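Local coordinates for protein heroin esterase (Rhodococcus sp., PDB 1LZL) that probably hydrolyses acetyl esters, heroin among them, as an esterase of the alpha/beta hydrolase fold, at residues I67-P72 against E145-D150; A173-V178 against S235-P240. One frame throughout, in Å; residues are numbered along the deposited sequence.

Contact 1. Residues I67-P72 against E145-D150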
ATOM      1  N   ILE A  67     -13.443  -2.571  -8.007  1.00 10.27           N
ATOM      2  CA  ILE A  67     -12.711  -1.349  -7.795  1.00 10.55           C
ATOM      3  C   ILE A  67     -13.671  -0.297  -7.232  1.00 11.04           C
ATOM      4  O   ILE A  67     -14.722  -0.025  -7.828  1.00 12.33           O
ATOM      5  CB  ILE A  67     -12.095  -0.836  -9.105  1.00  9.45           C
ATOM      6  CG1 ILE A  67     -11.098  -1.863  -9.660  1.00 13.03           C
ATOM      7  CG2 ILE A  67     -11.472   0.541  -8.920  1.00 11.52           C
ATOM      8  CD1 ILE A  67     -10.680  -1.494 -11.089  1.00 15.22           C
ATOM      9  N   ARG A  68     -13.317   0.298  -6.114  1.00 10.64           N
ATOM     10  CA  ARG A  68     -14.056   1.452  -5.594  1.00 10.40           C
ATOM     11  C   ARG A  68     -13.453   2.675  -6.267  1.00 11.74           C
ATOM     12  O   ARG A  68     -12.331   3.102  -5.957  1.00 12.53           O
ATOM     13  CB  ARG A  68     -13.944   1.548  -4.081  1.00 11.02           C
ATOM     14  CG  ARG A  68     -14.492   0.328  -3.365  1.00 11.67           C
ATOM     15  CD  ARG A  68     -14.373   0.372  -1.876  1.00 12.43           C
ATOM     16  NE  ARG A  68     -15.162   1.334  -1.108  1.00 12.78           N
ATOM     17  CZ  ARG A  68     -16.451   1.213  -0.860  1.00 14.68           C
ATOM     18  NH1 ARG A  68     -17.137   0.181  -1.344  1.00 15.48           N
ATOM     19  NH2 ARG A  68     -17.010   2.149  -0.123  1.00 15.04           N
ATOM     20  N   PHE A  69     -14.201   3.242  -7.200  1.00 12.13           N
ATOM     21  CA  PHE A  69     -13.697   4.274  -8.112  1.00 11.93           C
ATOM     22  C   PHE A  69     -14.268   5.614  -7.689  1.00 12.42           C
ATOM     23  O   PHE A  69     -15.485   5.898  -7.801  1.00 13.57           O
ATOM     24  CB  PHE A  69     -14.091   3.891  -9.535  1.00 13.86           C
ATOM     25  CG  PHE A  69     -13.526   4.809 -10.600  1.00 12.58           C
ATOM     26  CD1 PHE A  69     -12.156   4.965 -10.710  1.00 12.84           C
ATOM     27  CD2 PHE A  69     -14.342   5.487 -11.506  1.00 14.01           C
ATOM     28  CE1 PHE A  69     -11.574   5.764 -11.696  1.00 15.34           C
ATOM     29  CE2 PHE A  69     -13.797   6.310 -12.479  1.00 14.41           C
ATOM     30  CZ  PHE A  69     -12.414   6.464 -12.552  1.00 16.03           C
ATOM     31  N   VAL A  70     -13.404   6.437  -7.142  1.00 13.91           N
ATOM     32  CA  VAL A  70     -13.671   7.725  -6.535  1.00 14.41           C
ATOM     33  C   VAL A  70     -13.325   8.823  -7.521  1.00 16.81           C
ATOM     34  O   VAL A  70     -12.184   8.899  -8.024  1.00 15.28           O
ATOM     35  CB  VAL A  70     -12.912   7.912  -5.212  1.00 15.18           C
ATOM     36  CG1 VAL A  70     -13.362   9.202  -4.500  1.00 15.57           C
ATOM     37  CG2 VAL A  70     -13.109   6.705  -4.291  1.00 16.41           C
ATOM     38  N   THR A  71     -14.309   9.665  -7.821  1.00 17.03           N
ATOM     39  CA  THR A  71     -14.025  10.768  -8.754  1.00 18.04           C
ATOM     40  C   THR A  71     -14.420  12.118  -8.165  1.00 16.77           C
ATOM     41  O   THR A  71     -15.363  12.256  -7.384  1.00 17.78           O
ATOM     42  CB  THR A  71     -14.721  10.543 -10.104  1.00 19.86           C
ATOM     43  OG1 THR A  71     -16.113  10.283  -9.838  1.00 20.30           O
ATOM     44  CG2 THR A  71     -14.183   9.294 -10.796  1.00 21.85           C
ATOM     45  N   PRO A  72     -13.697  13.165  -8.481  1.00 18.22           N
ATOM     46  CA  PRO A  72     -14.064  14.463  -7.911  1.00 17.80           C
ATOM     47  C   PRO A  72     -15.260  15.038  -8.668  1.00 22.62           C
ATOM     48  O   PRO A  72     -15.356  14.856  -9.877  1.00 24.95           O
ATOM     49  CB  PRO A  72     -12.825  15.300  -8.197  1.00 21.31           C
ATOM     50  CG  PRO A  72     -12.151  14.660  -9.354  1.00 20.85           C
ATOM     51  CD  PRO A  72     -12.486  13.213  -9.360  1.00 17.72           C
ATOM     52  N   GLU A 145     -10.305   6.187 -21.487  1.00 24.82           N
ATOM     53  CA  GLU A 145     -11.129   7.239 -22.094  1.00 24.56           C
ATOM     54  C   GLU A 145     -12.551   7.204 -21.548  1.00 22.99           C
ATOM     55  O   GLU A 145     -13.109   8.230 -21.146  1.00 25.42           O
ATOM     56  CB  GLU A 145     -11.089   7.086 -23.622  1.00 33.10           C
ATOM     57  CG  GLU A 145     -11.250   8.431 -24.318  1.00 43.72           C
ATOM     58  CD  GLU A 145     -11.452   8.359 -25.807  1.00 50.50           C
ATOM     59  OE1 GLU A 145     -10.644   7.707 -26.507  1.00 53.46           O
ATOM     60  OE2 GLU A 145     -12.426   8.992 -26.301  1.00 72.03           O
ATOM     61  N   GLU A 146     -13.114   6.007 -21.538  1.00 23.40           N
ATOM     62  CA  GLU A 146     -14.480   5.830 -21.060  1.00 24.71           C
ATOM     63  C   GLU A 146     -14.544   6.269 -19.612  1.00 23.53           C
ATOM     64  O   GLU A 146     -15.557   6.789 -19.128  1.00 25.11           O
ATOM     65  CB  GLU A 146     -14.910   4.380 -21.267  1.00 29.23           C
ATOM     66  CG  GLU A 146     -15.289   3.498 -20.121  1.00 33.93           C
ATOM     67  CD  GLU A 146     -15.381   2.013 -20.443  1.00 32.02           C
ATOM     68  OE1 GLU A 146     -15.300   1.624 -21.626  1.00 35.44           O
ATOM     69  OE2 GLU A 146     -15.523   1.229 -19.472  1.00 49.17           O
ATOM     70  N   LEU A 147     -13.482   6.054 -18.858  1.00 17.66           N
ATOM     71  CA  LEU A 147     -13.499   6.361 -17.440  1.00 16.38           C
ATOM     72  C   LEU A 147     -13.085   7.787 -17.127  1.00 17.54           C
ATOM     73  O   LEU A 147     -13.121   8.237 -15.982  1.00 19.64           O
ATOM     74  CB  LEU A 147     -12.549   5.413 -16.693  1.00 18.05           C
ATOM     75  CG  LEU A 147     -12.946   3.944 -16.612  1.00 17.41           C
ATOM     76  CD1 LEU A 147     -11.871   3.197 -15.845  1.00 17.85           C
ATOM     77  CD2 LEU A 147     -14.274   3.723 -15.919  1.00 18.75           C
ATOM     78  N   GLY A 148     -12.677   8.556 -18.131  1.00 18.14           N
ATOM     79  CA  GLY A 148     -12.361   9.953 -17.903  1.00 19.23           C
ATOM     80  C   GLY A 148     -10.972  10.105 -17.275  1.00 17.73           C
ATOM     81  O   GLY A 148     -10.689  11.094 -16.579  1.00 18.57           O
ATOM     82  N   ILE A 149     -10.145   9.114 -17.581  1.00 16.74           N
ATOM     83  CA  ILE A 149      -8.768   9.015 -17.084  1.00 18.32           C
ATOM     84  C   ILE A 149      -7.733   9.335 -18.155  1.00 15.84           C
ATOM     85  O   ILE A 149      -7.815   8.907 -19.316  1.00 17.91           O
ATOM     86  CB  ILE A 149      -8.500   7.590 -16.556  1.00 20.06           C
ATOM     87  CG1 ILE A 149      -9.297   7.320 -15.276  1.00 21.79           C
ATOM     88  CG2 ILE A 149      -7.012   7.360 -16.374  1.00 25.28           C
ATOM     89  CD1 ILE A 149      -9.247   5.864 -14.851  1.00 22.84           C
ATOM     90  N   ASP A 150      -6.690  10.074 -17.756  1.00 15.36           N
ATOM     91  CA  ASP A 150      -5.541  10.310 -18.622  1.00 14.45           C
ATOM     92  C   ASP A 150      -4.569   9.140 -18.513  1.00 14.33           C
ATOM     93  O   ASP A 150      -3.899   8.963 -17.492  1.00 14.73           O
ATOM     94  CB  ASP A 150      -4.855  11.634 -18.256  1.00 15.88           C
ATOM     95  CG  ASP A 150      -3.651  11.935 -19.116  1.00 17.51           C
ATOM     96  OD1 ASP A 150      -3.199  11.111 -19.935  1.00 18.20           O
ATOM     97  OD2 ASP A 150      -3.139  13.082 -18.979  1.00 20.89           O
TER

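Contact 2. Residues A173-V178 against S235-P240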
ATOM      1  N   ALA A 173       4.260  -4.338 -14.417  1.00 11.31           N
ATOM      2  CA  ALA A 173       3.864  -3.393 -15.477  1.00 13.10           C
ATOM      3  C   ALA A 173       5.062  -3.041 -16.350  1.00 12.87           C
ATOM      4  O   ALA A 173       4.966  -3.059 -17.590  1.00 13.33           O
ATOM      5  CB  ALA A 173       3.183  -2.157 -14.891  1.00 13.29           C
ATOM      6  N   ARG A 174       6.199  -2.778 -15.680  1.00 11.71           N
ATOM      7  CA  ARG A 174       7.390  -2.486 -16.473  1.00 12.71           C
ATOM      8  C   ARG A 174       7.796  -3.661 -17.322  1.00 12.23           C
ATOM      9  O   ARG A 174       8.055  -3.524 -18.527  1.00 13.44           O
ATOM     10  CB  ARG A 174       8.533  -2.089 -15.514  1.00 14.60           C
ATOM     11  CG  ARG A 174       9.814  -1.814 -16.279  1.00 13.96           C
ATOM     12  CD  ARG A 174      11.039  -1.913 -15.428  1.00 14.42           C
ATOM     13  NE  ARG A 174      11.244  -3.261 -14.921  1.00 14.21           N
ATOM     14  CZ  ARG A 174      12.163  -3.604 -13.996  1.00 15.21           C
ATOM     15  NH1 ARG A 174      12.991  -2.707 -13.444  1.00 17.12           N
ATOM     16  NH2 ARG A 174      12.226  -4.882 -13.631  1.00 16.61           N
ATOM     17  N   ASP A 175       7.863  -4.830 -16.658  1.00 12.95           N
ATOM     18  CA  ASP A 175       8.344  -6.022 -17.359  1.00 14.03           C
ATOM     19  C   ASP A 175       7.462  -6.440 -18.526  1.00 15.07           C
ATOM     20  O   ASP A 175       7.984  -6.926 -19.547  1.00 14.73           O
ATOM     21  CB  ASP A 175       8.473  -7.172 -16.369  1.00 12.78           C
ATOM     22  CG  ASP A 175       9.608  -7.012 -15.386  1.00 14.65           C
ATOM     23  OD1 ASP A 175      10.426  -6.077 -15.529  1.00 15.44           O
ATOM     24  OD2 ASP A 175       9.704  -7.826 -14.438  1.00 16.42           O
ATOM     25  N   GLU A 176       6.141  -6.270 -18.426  1.00 13.77           N
ATOM     26  CA  GLU A 176       5.259  -6.710 -19.501  1.00 14.39           C
ATOM     27  C   GLU A 176       5.129  -5.666 -20.604  1.00 14.70           C
ATOM     28  O   GLU A 176       4.807  -6.082 -21.737  1.00 19.17           O
ATOM     29  CB  GLU A 176       3.868  -7.031 -18.946  1.00 16.00           C
ATOM     30  CG  GLU A 176       3.832  -8.255 -18.050  1.00 16.09           C
ATOM     31  CD  GLU A 176       4.574  -9.461 -18.575  1.00 24.32           C
ATOM     32  OE1 GLU A 176       4.556  -9.753 -19.804  1.00 21.93           O
ATOM     33  OE2 GLU A 176       5.231 -10.222 -17.824  1.00 35.56           O
ATOM     34  N   GLY A 177       5.374  -4.396 -20.350  1.00 15.42           N
ATOM     35  CA  GLY A 177       5.429  -3.374 -21.371  1.00 16.48           C
ATOM     36  C   GLY A 177       4.111  -2.953 -21.958  1.00 16.52           C
ATOM     37  O   GLY A 177       4.093  -2.356 -23.042  1.00 21.34           O
ATOM     38  N   VAL A 178       3.007  -3.217 -21.264  1.00 14.02           N
ATOM     39  CA  VAL A 178       1.680  -2.836 -21.756  1.00 13.93           C
ATOM     40  C   VAL A 178       1.222  -1.509 -21.178  1.00 12.74           C
ATOM     41  O   VAL A 178       0.788  -0.586 -21.854  1.00 15.71           O
ATOM     42  CB  VAL A 178       0.680  -3.978 -21.472  1.00 15.53           C
ATOM     43  CG1 VAL A 178      -0.731  -3.568 -21.895  1.00 16.03           C
ATOM     44  CG2 VAL A 178       1.119  -5.238 -22.209  1.00 17.74           C
ATOM     45  N   SER A 235       8.949 -15.227  -6.203  1.00 14.64           N
ATOM     46  CA  SER A 235       8.834 -14.237  -7.261  1.00 12.36           C
ATOM     47  C   SER A 235       9.158 -12.813  -6.820  1.00  9.93           C
ATOM     48  O   SER A 235       8.801 -12.375  -5.726  1.00 10.78           O
ATOM     49  CB  SER A 235       7.373 -14.279  -7.764  1.00 12.00           C
ATOM     50  OG  SER A 235       7.234 -13.259  -8.783  1.00 12.79           O
ATOM     51  N   ILE A 236       9.853 -12.086  -7.704  1.00 10.28           N
ATOM     52  CA  ILE A 236      10.101 -10.660  -7.430  1.00 10.92           C
ATOM     53  C   ILE A 236       8.773  -9.904  -7.369  1.00 10.95           C
ATOM     54  O   ILE A 236       8.790  -8.801  -6.790  1.00 11.78           O
ATOM     55  CB  ILE A 236      11.010 -10.019  -8.488  1.00 11.07           C
ATOM     56  CG1 ILE A 236      10.343  -9.943  -9.880  1.00 13.88           C
ATOM     57  CG2 ILE A 236      12.359 -10.712  -8.483  1.00 13.84           C
ATOM     58  CD1 ILE A 236      11.142  -9.113 -10.861  1.00 16.24           C
ATOM     59  N   TYR A 237       7.686 -10.435  -7.919  1.00 11.70           N
ATOM     60  CA  TYR A 237       6.423  -9.718  -7.802  1.00 10.54           C
ATOM     61  C   TYR A 237       5.769  -9.961  -6.430  1.00 11.57           C
ATOM     62  O   TYR A 237       4.887  -9.165  -6.057  1.00 12.54           O
ATOM     63  CB  TYR A 237       5.476 -10.110  -8.930  1.00 11.18           C
ATOM     64  CG  TYR A 237       6.152 -10.030 -10.288  1.00 12.69           C
ATOM     65  CD1 TYR A 237       6.680  -8.856 -10.764  1.00 11.64           C
ATOM     66  CD2 TYR A 237       6.266 -11.138 -11.109  1.00 14.61           C
ATOM     67  CE1 TYR A 237       7.298  -8.751 -11.987  1.00 11.56           C
ATOM     68  CE2 TYR A 237       6.888 -11.069 -12.344  1.00 16.78           C
ATOM     69  CZ  TYR A 237       7.391  -9.870 -12.798  1.00 13.84           C
ATOM     70  OH  TYR A 237       8.035  -9.815 -14.023  1.00 16.88           O
ATOM     71  N   ALA A 238       6.158 -11.015  -5.728  1.00 10.94           N
ATOM     72  CA  ALA A 238       5.726 -11.303  -4.377  1.00 10.46           C
ATOM     73  C   ALA A 238       6.546 -10.471  -3.392  1.00 10.44           C
ATOM     74  O   ALA A 238       5.985  -9.889  -2.460  1.00 11.54           O
ATOM     75  CB  ALA A 238       5.864 -12.793  -4.043  1.00 12.83           C
ATOM     76  N   ALA A 239       7.875 -10.471  -3.578  1.00 11.05           N
ATOM     77  CA  ALA A 239       8.794  -9.810  -2.648  1.00 10.96           C
ATOM     78  C   ALA A 239       9.721  -8.912  -3.461  1.00 10.61           C
ATOM     79  O   ALA A 239      10.818  -9.381  -3.875  1.00 11.67           O
ATOM     80  CB  ALA A 239       9.608 -10.839  -1.843  1.00 10.81           C
ATOM     81  N   PRO A 240       9.291  -7.711  -3.788  1.00  9.54           N
ATOM     82  CA  PRO A 240      10.064  -6.811  -4.650  1.00 10.89           C
ATOM     83  C   PRO A 240      11.491  -6.593  -4.182  1.00 11.62           C
ATOM     84  O   PRO A 240      12.354  -6.320  -5.040  1.00 11.45           O
ATOM     85  CB  PRO A 240       9.230  -5.519  -4.595  1.00  9.98           C
ATOM     86  CG  PRO A 240       7.809  -6.045  -4.461  1.00  8.77           C
ATOM     87  CD  PRO A 240       7.930  -7.175  -3.480  1.00  8.89           C
TER
HETATM   88  O   HOH W   1       5.725 -10.688 -15.329  1.00 28.07           O

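Contact 1. Residues I67-P72 against E145-D150
The ring of Phe69 reaches from its strand to Leu147, at the end of the short helix 144-147, and to Ile149, just past the turn after it. This is packing of the alpha/beta hydrolase fold: strand 65-72 belongs to the central mixed sheet, between strands 49-56 and 112-116, and the turn leads on to strand 153-159 of the same sheet. All three residues are buried. The backbones stay well apart, with the CA atoms of Phe69 and Leu147 9.6 Å from each other, and no hydrogen bond joins the segments. The aromatic side chain therefore spans the distance. CG of Phe69 lies anti to the backbone N (chi1 -175°), and this carries the ring out from the strand with CZ leading. Leu147 meets that end of the ring with its backbone. Its carbonyl O lies at the ring edge, close to the ring plane, 3.9 Å from CZ of Phe69. CB of Leu147 is a looser apolar neighbour, 4.3 Å from the same CZ. The Leu147 side chain also touches Arg52 and Leu54 of strand 49-56 and Tyr139 of helix 128-142, so it lies between that helix and the edge of the sheet. The turn itself is a Schellman motif. Gly148 has a positive phi (79°), where a CB would press against the carbonyl O of Leu147, and its N bonds back to Glu145 O at 3.1 Å. After this turn Ile149 also reaches the ring. Its CG1 is anti to the carbonyl carbon (chi1 -69°), and the branch ends in the methyl that makes the contact. The two side chains meet at a slant, with CD1 of Ile149 3.9 Å from CE1 of Phe69 and 4.0 Å from its CZ.

Contact 2. Residues A173-V178 against S235-P240
Residues 173-176 form the last turn of helix 161-176, closed by Gly177 N bonding to Ala173 O, and face a short turn where Ala238 N and Ala239 N both bond to Ser235 O. Asp175 and Tyr237 point toward each other across the gap. CG of Asp175 is anti to the carbonyl carbon (chi1 -71°), which turns the carboxylate to the tyrosine. The phenol OH of Tyr237 donates to OD2 of Asp175 at 2.6 Å, a short bond. It uses the anti lone pair of OD2, and the oxygen sits at the ring edge near its plane. The carboxylate is turned 67° from the ring. CD1 of Ile236 lies 4.1 Å from the same OD2 of Asp175. Arg174 grips OD1 side-on. NH2 of Arg174 donates to the syn lone pair of Asp175 OD1 at 2.9 Å, and NE of Arg174 reaches the same OD1 at 3.0 Å, 31° out of the carboxylate plane. In the alpha/beta hydrolase fold, helix 161-176 follows strand 153-159 through what is probably the nucleophile elbow; this contact lies at the far, C-terminal end of that helix. The surface loop before strand 252-257 meets it here. With an alanine in place of Asp175, the Tyr237 hydroxyl would probably lose its acceptor and the Arg174 guanidinium the charge it grips. A water donates to OE2 of Glu176 at 2.6 Å and, weakly, to OH of Tyr237. Ser235 OG accepts from Tyr237 N in an ST turn, which ties down the backbone; CG1 of Ile236 lies over the centre of one Tyr237 ring face, 3.8 Å above the plane.

Contact 1 is buried and contact 2 lies at the surface, and their chemistry follows. Contact 1 is mostly apolar, with a carbonyl at the ring edge, and has no hydrogen bond between its segments. Contact 2 depends on a tyrosine-carboxylate bond, with a salt bridge and a water beside it. The two contacts have no helix or strand in common: residues 67-72 lie in the central sheet, residues 173-178 at the end of helix 161-176. Helix 128-142 touches both, with Tyr139 beside contact 1 and Tyr134 beside contact 2. The centres are 24 Å apart and the nearest atoms about 11 Å, and contact 1 closes along the chain before contact 2 opens.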